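Local coordinates for mannosylglycerate hydrolase MGH1-like glycoside hydrolase domain-containing protein (Thermus thermophilus HB8, PDB 4WVA) that hydrolyses mannosylglycerate to mannose and glycerate, and probably also glucosylglycerate to glucose and glycerate, as a GH63 glycosidase built on an (alpha/alpha)6-barrel, at residues 383-395 with 401-415. Residues are numbered along the deposited sequence; the frame is centred on the assembly and turned at random.
Sequences LALMEREGFREYY and QGRGGEGFSWSAALA
Glu-393 sets CG opposite its backbone N (chi1 -161°) and runs extended beyond it, while Phe-408, also with CG opposite N (chi1 -170°), slides its ring beneath that chain: Glu-393 CG stands over the ring, 3.6 Å from Phe-408 CE1, a CH-pi contact. The pair flanks the antiparallel hairpin 394-395/402-403, which lies between helices 372-389 and 409-418 of the (alpha/alpha)6-barrel. Glu-393, probably the catalytic proton acceptor, lies beside a bound Tris. Each of its carboxylate oxygens has its own hydrogen bond: Glu-393 OE1 accepts Gly-405 N at 2.9 Å through its anti lone pair, and Glu-393 OE2 pairs with the OH of Tyr-28, a likely substrate-binding residue. Arg-392, bent at chi2 and chi3, turns its guanidinium edge to two glycine carbonyls. Arg-392 NH2 donates to Gly-404 O at 2.8 Å (N-H...O 168°) and Arg-392 NE to Gly-405 O at 3.1 Å, with Glu-406 CG over one face and the Gly-402/Arg-403 peptide over the other. Gly-405 O also accepts Glu-393 N, so one carbonyl ties down two consecutive residues. Toward the helices, Phe-391 has Ala-412 CB over one ring face, and Met-386 CE meets Ala-415 CB at 3.7 Å. Ser-411 OG donates to Arg-392 O at 2.7 Å, and one water links that OG to Glu-393 O and Trp-410 NE1.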
ATOM      1  N   LEU A 383     -11.749   4.110  30.233  1.00 10.95           N
ATOM      2  CA  LEU A 383     -12.750   3.549  31.146  1.00 11.83           C
ATOM      3  C   LEU A 383     -12.517   3.976  32.604  1.00 12.04           C
ATOM      4  O   LEU A 383     -13.471   4.303  33.309  1.00 12.43           O
ATOM      5  CB  LEU A 383     -12.838   2.031  31.007  1.00 12.24           C
ATOM      6  CG  LEU A 383     -13.273   1.528  29.628  1.00 12.36           C
ATOM      7  CD1 LEU A 383     -13.449   0.032  29.670  1.00 12.83           C
ATOM      8  CD2 LEU A 383     -14.560   2.172  29.128  1.00 13.15           C
ATOM      9  N   ALA A 384     -11.254   4.025  33.024  1.00 12.73           N
ATOM     10  CA  ALA A 384     -10.890   4.510  34.367  1.00 12.48           C
ATOM     11  C   ALA A 384     -11.345   5.956  34.585  1.00 12.54           C
ATOM     12  O   ALA A 384     -11.907   6.308  35.637  1.00 11.97           O
ATOM     13  CB  ALA A 384      -9.393   4.387  34.591  1.00 12.64           C
ATOM     14  N   LEU A 385     -11.113   6.796  33.585  1.00 12.13           N
ATOM     15  CA  LEU A 385     -11.515   8.204  33.664  1.00 12.60           C
ATOM     16  C   LEU A 385     -13.032   8.332  33.859  1.00 12.75           C
ATOM     17  O   LEU A 385     -13.516   9.114  34.698  1.00 12.84           O
ATOM     18  CB  LEU A 385     -11.075   8.920  32.393  1.00 12.71           C
ATOM     19  CG  LEU A 385      -9.570   9.195  32.276  1.00 12.82           C
ATOM     20  CD1 LEU A 385      -9.220   9.695  30.874  1.00 12.91           C
ATOM     21  CD2 LEU A 385      -9.139  10.212  33.318  1.00 13.19           C
ATOM     22  N   MET A 386     -13.788   7.560  33.082  1.00 12.50           N
ATOM     23  CA  MET A 386     -15.254   7.622  33.140  1.00 12.83           C
ATOM     24  C   MET A 386     -15.793   7.000  34.427  1.00 14.29           C
ATOM     25  O   MET A 386     -16.770   7.504  34.987  1.00 14.20           O
ATOM     26  CB  MET A 386     -15.851   6.978  31.895  1.00 12.71           C
ATOM     27  CG  MET A 386     -15.491   7.772  30.646  1.00 12.16           C
ATOM     28  SD  MET A 386     -16.362   7.296  29.155  1.00 11.93           S
ATOM     29  CE  MET A 386     -15.468   5.835  28.651  1.00 12.09           C
ATOM     30  N   GLU A 387     -15.147   5.941  34.912  1.00 15.45           N
ATOM     31  CA  GLU A 387     -15.547   5.342  36.193  1.00 17.89           C
ATOM     32  C   GLU A 387     -15.398   6.324  37.347  1.00 18.25           C
ATOM     33  O   GLU A 387     -16.253   6.390  38.220  1.00 19.55           O
ATOM     34  CB  GLU A 387     -14.690   4.137  36.511  1.00 19.14           C
ATOM     35  CG  GLU A 387     -15.078   2.893  35.774  1.00 21.17           C
ATOM     36  CD  GLU A 387     -13.959   1.878  35.797  1.00 22.70           C
ATOM     37  OE1 GLU A 387     -12.898   2.116  36.437  1.00 26.27           O
ATOM     38  OE2 GLU A 387     -14.122   0.846  35.159  1.00 24.26           O
ATOM     39  N   ARG A 388     -14.304   7.071  37.370  1.00 18.18           N
ATOM     40  CA  ARG A 388     -14.005   7.946  38.502  1.00 20.72           C
ATOM     41  C   ARG A 388     -14.682   9.307  38.407  1.00 19.70           C
ATOM     42  O   ARG A 388     -15.081   9.859  39.425  1.00 18.97           O
ATOM     43  CB  ARG A 388     -12.503   8.156  38.667  1.00 24.93           C
ATOM     44  CG  ARG A 388     -12.141   8.879  39.966  1.00 30.88           C
ATOM     45  CD  ARG A 388     -10.637   9.044  40.144  1.00 35.50           C
ATOM     46  NE  ARG A 388      -9.920   7.769  40.255  1.00 40.44           N
ATOM     47  CZ  ARG A 388      -9.873   6.998  41.349  1.00 44.01           C
ATOM     48  NH1 ARG A 388     -10.526   7.334  42.461  1.00 45.63           N
ATOM     49  NH2 ARG A 388      -9.175   5.866  41.327  1.00 44.11           N
ATOM     50  N   GLU A 389     -14.823   9.836  37.192  1.00 16.99           N
ATOM     51  CA  GLU A 389     -15.273  11.210  37.015  1.00 16.91           C
ATOM     52  C   GLU A 389     -16.595  11.333  36.263  1.00 15.62           C
ATOM     53  O   GLU A 389     -17.064  12.447  36.024  1.00 16.19           O
ATOM     54  CB  GLU A 389     -14.174  12.027  36.322  1.00 17.79           C
ATOM     55  CG  GLU A 389     -12.985  12.304  37.222  1.00 19.36           C
ATOM     56  CD  GLU A 389     -13.253  13.422  38.208  1.00 20.45           C
ATOM     57  OE1 GLU A 389     -13.667  14.524  37.795  1.00 20.79           O
ATOM     58  OE2 GLU A 389     -13.040  13.207  39.425  1.00 26.35           O
ATOM     59  N   GLY A 390     -17.195  10.210  35.905  1.00 14.04           N
ATOM     60  CA  GLY A 390     -18.400  10.216  35.110  1.00 13.97           C
ATOM     61  C   GLY A 390     -18.116  10.581  33.667  1.00 13.39           C
ATOM     62  O   GLY A 390     -16.964  10.542  33.219  1.00 14.26           O
ATOM     63  N   PHE A 391     -19.185  10.903  32.954  1.00 12.73           N
ATOM     64  CA  PHE A 391     -19.152  11.083  31.499  1.00 12.29           C
ATOM     65  C   PHE A 391     -19.011  12.551  31.186  1.00 12.17           C
ATOM     66  O   PHE A 391     -19.982  13.291  31.177  1.00 12.42           O
ATOM     67  CB  PHE A 391     -20.397  10.466  30.893  1.00 12.20           C
ATOM     68  CG  PHE A 391     -20.530   8.996  31.210  1.00 12.52           C
ATOM     69  CD1 PHE A 391     -19.674   8.077  30.636  1.00 12.59           C
ATOM     70  CD2 PHE A 391     -21.465   8.544  32.135  1.00 12.97           C
ATOM     71  CE1 PHE A 391     -19.760   6.730  30.942  1.00 12.46           C
ATOM     72  CE2 PHE A 391     -21.561   7.196  32.448  1.00 13.19           C
ATOM     73  CZ  PHE A 391     -20.716   6.287  31.850  1.00 12.92           C
ATOM     74  N   ARG A 392     -17.770  12.944  30.944  1.00 12.29           N
ATOM     75  CA  ARG A 392     -17.395  14.327  30.726  1.00 12.38           C
ATOM     76  C   ARG A 392     -16.840  14.459  29.321  1.00 11.85           C
ATOM     77  O   ARG A 392     -16.461  13.462  28.674  1.00 11.84           O
ATOM     78  CB  ARG A 392     -16.329  14.767  31.725  1.00 13.32           C
ATOM     79  CG  ARG A 392     -16.799  14.708  33.183  1.00 13.84           C
ATOM     80  CD  ARG A 392     -17.939  15.667  33.483  1.00 14.09           C
ATOM     81  NE  ARG A 392     -17.604  17.069  33.208  1.00 14.93           N
ATOM     82  CZ  ARG A 392     -16.993  17.895  34.050  1.00 15.35           C
ATOM     83  NH1 ARG A 392     -16.610  17.480  35.251  1.00 15.14           N
ATOM     84  NH2 ARG A 392     -16.732  19.144  33.681  1.00 16.18           N
ATOM     85  N   GLU A 393     -16.789  15.697  28.856  1.00 11.85           N
ATOM     86  CA  GLU A 393     -16.318  15.980  27.503  1.00 11.39           C
ATOM     87  C   GLU A 393     -14.817  15.644  27.346  1.00 11.29           C
ATOM     88  O   GLU A 393     -14.399  15.106  26.308  1.00 11.06           O
ATOM     89  CB  GLU A 393     -16.633  17.426  27.130  1.00 11.62           C
ATOM     90  CG  GLU A 393     -16.614  17.728  25.642  1.00 11.66           C
ATOM     91  CD  GLU A 393     -17.009  19.168  25.320  1.00 12.05           C
ATOM     92  OE1 GLU A 393     -17.400  19.901  26.261  1.00 11.90           O
ATOM     93  OE2 GLU A 393     -16.951  19.569  24.124  1.00 12.40           O
ATOM     94  N   TYR A 394     -13.998  15.967  28.348  1.00 11.01           N
ATOM     95  CA  TYR A 394     -12.569  15.673  28.302  1.00 11.15           C
ATOM     96  C   TYR A 394     -12.043  15.629  29.724  1.00 11.44           C
ATOM     97  O   TYR A 394     -12.785  15.933  30.672  1.00 10.82           O
ATOM     98  CB  TYR A 394     -11.786  16.671  27.433  1.00 11.21           C
ATOM     99  CG  TYR A 394     -12.271  18.097  27.526  1.00 11.25           C
ATOM    100  CD1 TYR A 394     -13.367  18.515  26.786  1.00 11.49           C
ATOM    101  CD2 TYR A 394     -11.641  19.022  28.345  1.00 11.67           C
ATOM    102  CE1 TYR A 394     -13.846  19.794  26.883  1.00 11.63           C
ATOM    103  CE2 TYR A 394     -12.109  20.316  28.428  1.00 11.75           C
ATOM    104  CZ  TYR A 394     -13.216  20.694  27.689  1.00 11.70           C
ATOM    105  OH  TYR A 394     -13.728  21.982  27.739  1.00 12.58           O
ATOM    106  N   TYR A 395     -10.797  15.211  29.851  1.00 11.74           N
ATOM    107  CA  TYR A 395     -10.205  14.929  31.151  1.00 11.97           C
ATOM    108  C   TYR A 395      -8.791  15.443  31.208  1.00 12.72           C
ATOM    109  O   TYR A 395      -8.051  15.357  30.237  1.00 12.20           O
ATOM    110  CB  TYR A 395     -10.219  13.428  31.455  1.00 11.87           C
ATOM    111  CG  TYR A 395     -11.596  12.817  31.395  1.00 11.98           C
ATOM    112  CD1 TYR A 395     -12.146  12.422  30.178  1.00 11.51           C
ATOM    113  CD2 TYR A 395     -12.367  12.653  32.542  1.00 11.66           C
ATOM    114  CE1 TYR A 395     -13.408  11.871  30.106  1.00 11.60           C
ATOM    115  CE2 TYR A 395     -13.639  12.114  32.470  1.00 11.85           C
ATOM    116  CZ  TYR A 395     -14.161  11.731  31.249  1.00 11.54           C
ATOM    117  OH  TYR A 395     -15.422  11.189  31.155  1.00 12.12           O
ATOM    118  N   GLN A 401      -8.975  14.675  36.255  1.00 17.17           N
ATOM    119  CA  GLN A 401     -10.174  15.422  36.602  1.00 17.84           C
ATOM    120  C   GLN A 401     -11.055  15.671  35.377  1.00 16.23           C
ATOM    121  O   GLN A 401     -10.550  16.036  34.321  1.00 14.82           O
ATOM    122  CB  GLN A 401      -9.814  16.783  37.204  1.00 21.48           C
ATOM    123  CG  GLN A 401      -8.999  16.749  38.486  1.00 26.04           C
ATOM    124  CD  GLN A 401      -8.347  18.104  38.744  1.00 30.57           C
ATOM    125  OE1 GLN A 401      -7.152  18.323  38.455  1.00 31.08           O
ATOM    126  NE2 GLN A 401      -9.153  19.047  39.240  1.00 32.65           N
ATOM    127  N   GLY A 402     -12.365  15.495  35.527  1.00 14.95           N
ATOM    128  CA  GLY A 402     -13.321  15.807  34.451  1.00 14.77           C
ATOM    129  C   GLY A 402     -13.370  17.292  34.135  1.00 15.52           C
ATOM    130  O   GLY A 402     -13.224  18.154  35.017  1.00 15.41           O
ATOM    131  N   ARG A 403     -13.578  17.587  32.857  1.00 15.24           N
ATOM    132  CA  ARG A 403     -13.581  18.937  32.348  1.00 15.50           C
ATOM    133  C   ARG A 403     -14.598  19.064  31.237  1.00 14.15           C
ATOM    134  O   ARG A 403     -15.067  18.059  30.694  1.00 13.71           O
ATOM    135  CB  ARG A 403     -12.195  19.283  31.782  1.00 17.10           C
ATOM    136  CG  ARG A 403     -11.040  19.199  32.772  1.00 20.01           C
ATOM    137  CD  ARG A 403     -11.097  20.384  33.703  1.00 23.55           C
ATOM    138  NE  ARG A 403      -9.940  20.514  34.595  1.00 27.46           N
ATOM    139  CZ  ARG A 403      -9.973  20.398  35.923  1.00 30.47           C
ATOM    140  NH1 ARG A 403     -11.105  20.142  36.580  1.00 32.85           N
ATOM    141  NH2 ARG A 403      -8.845  20.546  36.610  1.00 32.75           N
ATOM    142  N   GLY A 404     -14.931  20.306  30.882  1.00 13.03           N
ATOM    143  CA  GLY A 404     -15.905  20.573  29.825  1.00 12.95           C
ATOM    144  C   GLY A 404     -17.333  20.161  30.145  1.00 12.82           C
ATOM    145  O   GLY A 404     -17.758  20.180  31.307  1.00 13.35           O
ATOM    146  N   GLY A 405     -18.079  19.793  29.108  1.00 12.92           N
ATOM    147  CA  GLY A 405     -19.465  19.380  29.257  1.00 12.82           C
ATOM    148  C   GLY A 405     -19.679  18.263  30.269  1.00 13.13           C
ATOM    149  O   GLY A 405     -18.874  17.331  30.382  1.00 13.25           O
ATOM    150  N   GLU A 406     -20.780  18.377  30.998  1.00 14.07           N
ATOM    151  CA  GLU A 406     -21.249  17.347  31.911  1.00 15.21           C
ATOM    152  C   GLU A 406     -22.249  16.484  31.179  1.00 13.84           C
ATOM    153  O   GLU A 406     -22.927  16.957  30.277  1.00 14.20           O
ATOM    154  CB  GLU A 406     -21.905  18.008  33.121  1.00 17.43           C
ATOM    155  CG  GLU A 406     -20.966  19.046  33.678  1.00 20.71           C
ATOM    156  CD  GLU A 406     -21.154  19.315  35.122  1.00 26.64           C
ATOM    157  OE1 GLU A 406     -22.001  20.181  35.421  1.00 30.59           O
ATOM    158  OE2 GLU A 406     -20.388  18.719  35.924  1.00 30.81           O
ATOM    159  N   GLY A 407     -22.318  15.214  31.562  1.00 12.81           N
ATOM    160  CA  GLY A 407     -23.191  14.233  30.931  1.00 12.49           C
ATOM    161  C   GLY A 407     -22.990  14.211  29.426  1.00 11.98           C
ATOM    162  O   GLY A 407     -23.940  14.451  28.643  1.00 12.18           O
ATOM    163  N   PHE A 408     -21.735  13.995  29.019  1.00 12.11           N
ATOM    164  CA  PHE A 408     -21.369  14.159  27.623  1.00 10.95           C
ATOM    165  C   PHE A 408     -21.599  12.870  26.835  1.00 10.63           C
ATOM    166  O   PHE A 408     -21.064  11.808  27.175  1.00 10.44           O
ATOM    167  CB  PHE A 408     -19.919  14.625  27.506  1.00 11.01           C
ATOM    168  CG  PHE A 408     -19.545  15.032  26.121  1.00 10.88           C
ATOM    169  CD1 PHE A 408     -20.050  16.205  25.539  1.00 11.28           C
ATOM    170  CD2 PHE A 408     -18.752  14.216  25.358  1.00 10.68           C
ATOM    171  CE1 PHE A 408     -19.701  16.568  24.252  1.00 11.52           C
ATOM    172  CE2 PHE A 408     -18.406  14.577  24.074  1.00 11.24           C
ATOM    173  CZ  PHE A 408     -18.867  15.751  23.513  1.00 11.25           C
ATOM    174  N   SER A 409     -22.383  12.991  25.770  1.00 10.07           N
ATOM    175  CA  SER A 409     -22.961  11.838  25.081  1.00  9.78           C
ATOM    176  C   SER A 409     -21.939  10.875  24.481  1.00  9.37           C
ATOM    177  O   SER A 409     -22.047   9.682  24.709  1.00  9.21           O
ATOM    178  CB  SER A 409     -23.965  12.286  24.025  1.00  9.90           C
ATOM    179  OG  SER A 409     -25.059  12.926  24.664  1.00  9.96           O
ATOM    180  N   TRP A 410     -20.946  11.340  23.724  1.00  9.41           N
ATOM    181  CA  TRP A 410     -20.097  10.331  23.080  1.00  9.07           C
ATOM    182  C   TRP A 410     -19.212   9.572  24.074  1.00  9.19           C
ATOM    183  O   TRP A 410     -18.765   8.450  23.794  1.00  9.41           O
ATOM    184  CB  TRP A 410     -19.301  10.836  21.878  1.00  9.07           C
ATOM    185  CG  TRP A 410     -18.064  11.641  22.062  1.00  8.48           C
ATOM    186  CD1 TRP A 410     -17.073  11.519  23.010  1.00  8.41           C
ATOM    187  CD2 TRP A 410     -17.626  12.664  21.162  1.00  8.38           C
ATOM    188  NE1 TRP A 410     -16.083  12.423  22.759  1.00  8.47           N
ATOM    189  CE2 TRP A 410     -16.399  13.139  21.623  1.00  8.60           C
ATOM    190  CE3 TRP A 410     -18.186  13.232  20.017  1.00  8.67           C
ATOM    191  CZ2 TRP A 410     -15.717  14.170  20.990  1.00  8.40           C
ATOM    192  CZ3 TRP A 410     -17.514  14.239  19.379  1.00  8.71           C
ATOM    193  CH2 TRP A 410     -16.292  14.716  19.870  1.00  8.64           C
ATOM    194  N   SER A 411     -18.998  10.162  25.237  1.00  9.24           N
ATOM    195  CA  SER A 411     -18.262   9.473  26.304  1.00  9.61           C
ATOM    196  C   SER A 411     -19.096   8.296  26.802  1.00  9.68           C
ATOM    197  O   SER A 411     -18.613   7.171  26.853  1.00 10.32           O
ATOM    198  CB  SER A 411     -17.908  10.447  27.434  1.00  9.80           C
ATOM    199  OG  SER A 411     -17.015  11.450  26.963  1.00  9.80           O
ATOM    200  N   ALA A 412     -20.360   8.560  27.121  1.00  9.75           N
ATOM    201  CA  ALA A 412     -21.299   7.504  27.489  1.00  9.97           C
ATOM    202  C   ALA A 412     -21.450   6.474  26.382  1.00  9.90           C
ATOM    203  O   ALA A 412     -21.368   5.260  26.618  1.00  9.52           O
ATOM    204  CB  ALA A 412     -22.639   8.095  27.886  1.00 10.31           C
ATOM    205  N   ALA A 413     -21.637   6.945  25.151  1.00  9.48           N
ATOM    206  CA  ALA A 413     -21.828   6.049  24.041  1.00  9.65           C
ATOM    207  C   ALA A 413     -20.672   5.091  23.850  1.00  9.47           C
ATOM    208  O   ALA A 413     -20.864   3.904  23.604  1.00  9.33           O
ATOM    209  CB  ALA A 413     -22.044   6.839  22.751  1.00  9.61           C
ATOM    210  N   LEU A 414     -19.467   5.627  23.920  1.00  9.63           N
ATOM    211  CA  LEU A 414     -18.294   4.810  23.656  1.00  9.68           C
ATOM    212  C   LEU A 414     -17.941   3.938  24.862  1.00 10.01           C
ATOM    213  O   LEU A 414     -17.439   2.847  24.675  1.00 10.49           O
ATOM    214  CB  LEU A 414     -17.123   5.674  23.178  1.00  9.63           C
ATOM    215  CG  LEU A 414     -17.329   6.259  21.773  1.00  9.82           C
ATOM    216  CD1 LEU A 414     -16.233   7.254  21.411  1.00  9.82           C
ATOM    217  CD2 LEU A 414     -17.390   5.166  20.717  1.00  9.85           C
ATOM    218  N   ALA A 415     -18.280   4.361  26.078  1.00 10.51           N
ATOM    219  CA  ALA A 415     -18.214   3.441  27.231  1.00 10.82           C
ATOM    220  C   ALA A 415     -19.032   2.183  26.950  1.00 10.57           C
ATOM    221  O   ALA A 415     -18.568   1.071  27.179  1.00 10.24           O
ATOM    222  CB  ALA A 415     -18.728   4.120  28.496  1.00 11.13           C
TER
HETATM  223  O   HOH W   1     -14.391  18.012  37.575  1.00 33.93           O
HETATM  224  O   HOH W   2     -14.733  12.628  25.388  1.00  9.58           O